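Local coordinates for protein lytic polysaccharide monooxygenase (Neurospora crassa, PDB 4QI8) that probably cleaves cellulose chains oxidatively, using an active-site copper ion, a reducing agent and O2 or H2O2, at residues H104-W115 against I196-N206. Sequence-based numbering, arbitrary orientation.
Sequences HEQPTFGSQLTW and INYPVPTSYKN
The indole edge of Trp115 meets the ring of Tyr204 in a T-shaped stack, CH2 lying over the centre of the phenol face; the centroid of the six-membered ring of Trp115 is 5.5 Å from that of the Tyr204 ring, with planes at 87°. The stack joins the beta-hairpin of strands 108-109 and 113-114 in this AA9 beta-sandwich to the long C-terminal loop 196-206. Pro107 CB covers one face of the indole and Glu105 OE2 lies at its edge. Tyr204 OH is hydrogen-bonded to Gly191 O. Thr202 O lies over one face of the Phe109 ring, offset toward the rim. The Asn206 amide stacks nearly parallel on the His104 imidazole, whose ND1 is hydrogen-bonded to Lys101 NZ.

The hairpin and the residues leading into it pack on loop 196-206, where the Ile196 side chain lies about 13 Å from the copper ion. Leu113 is wedged between Ile196, Val200 and Pro201, its CD1 4.0 Å from Ile196 CB. Water 1 bridges Gly110 O and Pro201 O; water 2 links Leu113 N to Ile196 O.

Asn206 ND2 is also hydrogen-bonded to Gln77 OE1 and donates almost straight to Glu105 O (2.9 Å), from above the carbonyl plane. Bent at chi2 (-80°), Gln106 turns back, and its NE2 donates to both Tyr204 O and Asn206 OD1, each at 2.8 Å.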
loop_
_atom_site.group_PDB
_atom_site.type_symbol
_atom_site.label_atom_id
_atom_site.label_comp_id
_atom_site.label_asym_id
_atom_site.label_seq_id
_atom_site.Cartn_x
_atom_site.Cartn_y
_atom_site.Cartn_z
ATOM N N HIS A 104 -1.806 3.117 8.300
ATOM C CA HIS A 104 -2.115 1.714 8.513
ATOM C C HIS A 104 -3.370 1.562 9.349
ATOM O O HIS A 104 -3.697 2.409 10.181
ATOM C CB HIS A 104 -0.919 0.899 9.043
ATOM C CG HIS A 104 -0.424 1.255 10.415
ATOM N ND1 HIS A 104 0.827 0.863 10.821
ATOM C CD2 HIS A 104 -0.986 1.887 11.477
ATOM C CE1 HIS A 104 1.029 1.249 12.065
ATOM N NE2 HIS A 104 -0.053 1.879 12.488
ATOM N N GLU A 105 -4.070 0.468 9.098
ATOM C CA GLU A 105 -5.356 0.203 9.723
ATOM C C GLU A 105 -5.205 -0.598 11.007
ATOM O O GLU A 105 -4.527 -1.621 11.032
ATOM C CB GLU A 105 -6.214 -0.588 8.738
ATOM C CG GLU A 105 -7.604 -0.917 9.239
ATOM C CD GLU A 105 -8.440 -1.668 8.212
ATOM O OE1 GLU A 105 -8.043 -1.725 7.020
ATOM O OE2 GLU A 105 -9.507 -2.196 8.608
ATOM N N GLN A 106 -5.858 -0.134 12.069
ATOM C CA GLN A 106 -6.031 -0.914 13.285
ATOM C C GLN A 106 -7.434 -1.497 13.322
ATOM O O GLN A 106 -8.394 -0.805 13.001
ATOM C CB GLN A 106 -5.824 -0.035 14.517
ATOM C CG GLN A 106 -4.371 0.134 14.896
ATOM C CD GLN A 106 -3.842 -1.068 15.653
ATOM O OE1 GLN A 106 -4.255 -1.326 16.786
ATOM N NE2 GLN A 106 -2.922 -1.806 15.040
ATOM N N PRO A 107 -7.569 -2.760 13.746
ATOM C CA PRO A 107 -8.903 -3.332 13.920
ATOM C C PRO A 107 -9.569 -2.802 15.173
ATOM O O PRO A 107 -8.908 -2.227 16.038
ATOM C CB PRO A 107 -8.610 -4.818 14.104
ATOM C CG PRO A 107 -7.276 -4.841 14.796
ATOM C CD PRO A 107 -6.514 -3.667 14.231
ATOM N N THR A 108 -10.874 -3.003 15.250
ATOM C CA THR A 108 -11.600 -2.854 16.486
ATOM C C THR A 108 -11.509 -4.178 17.239
ATOM O O THR A 108 -11.660 -5.256 16.653
ATOM C CB THR A 108 -13.057 -2.487 16.191
ATOM O OG1 THR A 108 -13.105 -1.233 15.504
ATOM C CG2 THR A 108 -13.883 -2.424 17.462
ATOM N N PHE A 109 -11.233 -4.085 18.536
ATOM C CA PHE A 109 -11.011 -5.254 19.368
ATOM C C PHE A 109 -12.263 -5.603 20.134
ATOM O O PHE A 109 -12.707 -4.858 21.003
ATOM C CB PHE A 109 -9.854 -4.993 20.327
ATOM C CG PHE A 109 -8.554 -4.749 19.625
ATOM C CD1 PHE A 109 -7.808 -5.812 19.134
ATOM C CD2 PHE A 109 -8.078 -3.464 19.443
ATOM C CE1 PHE A 109 -6.620 -5.587 18.462
ATOM C CE2 PHE A 109 -6.885 -3.239 18.778
ATOM C CZ PHE A 109 -6.158 -4.305 18.293
ATOM N N GLY A 110 -12.837 -6.747 19.797
ATOM C CA GLY A 110 -13.996 -7.256 20.492
ATOM C C GLY A 110 -13.915 -8.763 20.553
ATOM O O GLY A 110 -12.818 -9.333 20.569
ATOM N N SER A 111 -15.073 -9.414 20.563
ATOM C CA SER A 111 -15.129 -10.870 20.580
ATOM C C SER A 111 -14.392 -11.436 19.377
ATOM O O SER A 111 -13.843 -12.521 19.447
ATOM C CB SER A 111 -16.575 -11.361 20.577
ATOM O OG SER A 111 -17.279 -10.872 19.452
ATOM N N GLN A 112 -14.420 -10.702 18.275
ATOM C CA GLN A 112 -13.542 -10.938 17.139
ATOM C C GLN A 112 -12.928 -9.608 16.763
ATOM O O GLN A 112 -13.354 -8.567 17.261
ATOM C CB GLN A 112 -14.320 -11.503 15.953
ATOM C CG GLN A 112 -14.660 -12.971 16.104
ATOM C CD GLN A 112 -13.421 -13.844 16.084
ATOM O OE1 GLN A 112 -12.887 -14.200 17.128
ATOM N NE2 GLN A 112 -12.948 -14.180 14.890
ATOM N N LEU A 113 -11.913 -9.640 15.910
ATOM C CA LEU A 113 -11.391 -8.422 15.323
ATOM C C LEU A 113 -12.313 -8.023 14.180
ATOM O O LEU A 113 -12.680 -8.858 13.362
ATOM C CB LEU A 113 -9.970 -8.640 14.795
ATOM C CG LEU A 113 -8.917 -9.084 15.812
ATOM C CD1 LEU A 113 -7.565 -9.121 15.137
ATOM C CD2 LEU A 113 -8.893 -8.184 17.038
ATOM N N THR A 114 -12.719 -6.768 14.147
ATOM C CA THR A 114 -13.462 -6.260 12.996
ATOM C C THR A 114 -12.652 -5.165 12.325
ATOM O O THR A 114 -11.951 -4.379 12.977
ATOM C CB THR A 114 -14.861 -5.775 13.376
ATOM O OG1 THR A 114 -14.760 -4.814 14.422
ATOM C CG2 THR A 114 -15.728 -6.941 13.854
ATOM N N TRP A 115 -12.728 -5.154 11.009
ATOM C CA TRP A 115 -11.891 -4.305 10.183
ATOM C C TRP A 115 -12.768 -3.374 9.368
ATOM O O TRP A 115 -13.660 -3.826 8.648
ATOM C CB TRP A 115 -11.040 -5.176 9.259
ATOM C CG TRP A 115 -10.219 -6.211 9.998
ATOM C CD1 TRP A 115 -10.616 -7.469 10.350
ATOM C CD2 TRP A 115 -8.862 -6.073 10.461
ATOM N NE1 TRP A 115 -9.593 -8.120 11.006
ATOM C CE2 TRP A 115 -8.511 -7.284 11.091
ATOM C CE3 TRP A 115 -7.920 -5.039 10.413
ATOM C CZ2 TRP A 115 -7.256 -7.489 11.663
ATOM C CZ3 TRP A 115 -6.676 -5.243 10.985
ATOM C CH2 TRP A 115 -6.346 -6.468 11.584
ATOM N N ILE A 196 -5.717 -14.705 14.085
ATOM C CA ILE A 196 -6.678 -13.647 14.429
ATOM C C ILE A 196 -7.985 -14.217 14.925
ATOM O O ILE A 196 -8.885 -13.474 15.281
ATOM C CB ILE A 196 -6.943 -12.647 13.260
ATOM C CG1 ILE A 196 -7.605 -13.349 12.079
ATOM C CG2 ILE A 196 -5.655 -11.960 12.853
ATOM C CD1 ILE A 196 -8.154 -12.392 11.047
ATOM N N ASN A 197 -8.106 -15.526 14.969
ATOM C CA ASN A 197 -9.387 -16.127 15.193
ATOM C C ASN A 197 -9.538 -16.369 16.703
ATOM O O ASN A 197 -9.949 -15.463 17.434
ATOM C CB ASN A 197 -9.504 -17.344 14.273
ATOM C CG ASN A 197 -9.391 -16.944 12.792
ATOM O OD1 ASN A 197 -8.514 -17.420 12.034
ATOM N ND2 ASN A 197 -10.260 -16.061 12.380
ATOM N N TYR A 198 -9.190 -17.541 17.182
ATOM C CA TYR A 198 -9.354 -17.841 18.617
ATOM C C TYR A 198 -8.120 -18.533 19.167
ATOM O O TYR A 198 -7.644 -19.419 18.550
ATOM C CB TYR A 198 -10.575 -18.730 18.836
ATOM C CG TYR A 198 -11.869 -18.037 18.523
ATOM C CD1 TYR A 198 -12.492 -17.232 19.460
ATOM C CD2 TYR A 198 -12.455 -18.163 17.279
ATOM C CE1 TYR A 198 -13.665 -16.572 19.181
ATOM C CE2 TYR A 198 -13.629 -17.511 16.990
ATOM C CZ TYR A 198 -14.234 -16.708 17.944
ATOM O OH TYR A 198 -15.407 -16.060 17.626
ATOM N N PRO A 199 -7.631 -18.144 20.334
ATOM C CA PRO A 199 -8.076 -16.980 21.101
ATOM C C PRO A 199 -7.871 -15.722 20.288
ATOM O O PRO A 199 -6.921 -15.610 19.518
ATOM C CB PRO A 199 -7.146 -16.970 22.315
ATOM C CG PRO A 199 -6.602 -18.319 22.405
ATOM C CD PRO A 199 -6.525 -18.837 21.014
ATOM N N VAL A 200 -8.794 -14.790 20.436
ATOM C CA VAL A 200 -8.728 -13.568 19.677
ATOM C C VAL A 200 -7.636 -12.696 20.237
ATOM O O VAL A 200 -7.516 -12.557 21.450
ATOM C CB VAL A 200 -10.046 -12.814 19.726
ATOM C CG1 VAL A 200 -10.053 -11.656 18.733
ATOM C CG2 VAL A 200 -11.131 -13.751 19.387
ATOM N N PRO A 201 -6.819 -12.110 19.365
ATOM C CA PRO A 201 -5.860 -11.136 19.880
ATOM C C PRO A 201 -6.557 -9.940 20.506
ATOM O O PRO A 201 -7.690 -9.615 20.149
ATOM C CB PRO A 201 -5.100 -10.697 18.626
ATOM C CG PRO A 201 -5.251 -11.840 17.672
ATOM C CD PRO A 201 -6.618 -12.384 17.929
ATOM N N THR A 202 -5.871 -9.286 21.432
ATOM C CA THR A 202 -6.376 -8.063 22.041
ATOM C C THR A 202 -5.563 -6.856 21.598
ATOM O O THR A 202 -5.827 -5.732 22.021
ATOM C CB THR A 202 -6.356 -8.153 23.570
ATOM O OG1 THR A 202 -5.030 -8.457 24.017
ATOM C CG2 THR A 202 -7.304 -9.239 24.041
ATOM N N SER A 203 -4.593 -7.096 20.723
ATOM C CA SER A 203 -3.794 -6.039 20.121
ATOM C C SER A 203 -3.368 -6.534 18.750
ATOM O O SER A 203 -3.527 -7.710 18.440
ATOM C CB SER A 203 -2.567 -5.736 20.973
ATOM O OG SER A 203 -1.746 -6.880 21.084
ATOM N N TYR A 204 -2.848 -5.629 17.932
ATOM C CA TYR A 204 -2.411 -5.976 16.583
ATOM C C TYR A 204 -1.235 -5.091 16.198
ATOM O O TYR A 204 -1.355 -3.869 16.167
ATOM C CB TYR A 204 -3.549 -5.846 15.544
ATOM C CG TYR A 204 -3.025 -6.149 14.157
ATOM C CD1 TYR A 204 -2.681 -7.442 13.814
ATOM C CD2 TYR A 204 -2.818 -5.145 13.213
ATOM C CE1 TYR A 204 -2.145 -7.735 12.572
ATOM C CE2 TYR A 204 -2.276 -5.428 11.974
ATOM C CZ TYR A 204 -1.940 -6.722 11.660
ATOM O OH TYR A 204 -1.369 -6.972 10.443
ATOM N N LYS A 205 -0.096 -5.711 15.904
ATOM C CA LYS A 205 1.086 -4.964 15.516
ATOM C C LYS A 205 1.216 -4.935 13.994
ATOM O O LYS A 205 1.674 -5.896 13.376
ATOM C CB LYS A 205 2.335 -5.608 16.113
ATOM C CG LYS A 205 3.625 -4.849 15.826
ATOM C CD LYS A 205 3.577 -3.450 16.384
ATOM C CE LYS A 205 4.876 -2.697 16.147
ATOM N NZ LYS A 205 4.727 -1.287 16.604
ATOM N N ASN A 206 0.817 -3.829 13.374
ATOM C CA ASN A 206 0.967 -3.718 11.926
ATOM C C ASN A 206 2.415 -3.942 11.531
ATOM O O ASN A 206 3.321 -3.422 12.180
ATOM C CB ASN A 206 0.587 -2.325 11.445
ATOM C CG ASN A 206 -0.855 -1.993 11.707
ATOM O OD1 ASN A 206 -1.220 -1.609 12.818
ATOM N ND2 ASN A 206 -1.696 -2.148 10.688
HETATM O O HOH W 1 -10.061 -8.371 20.871
HETATM O O HOH W 2 -11.049 -12.048 14.489
#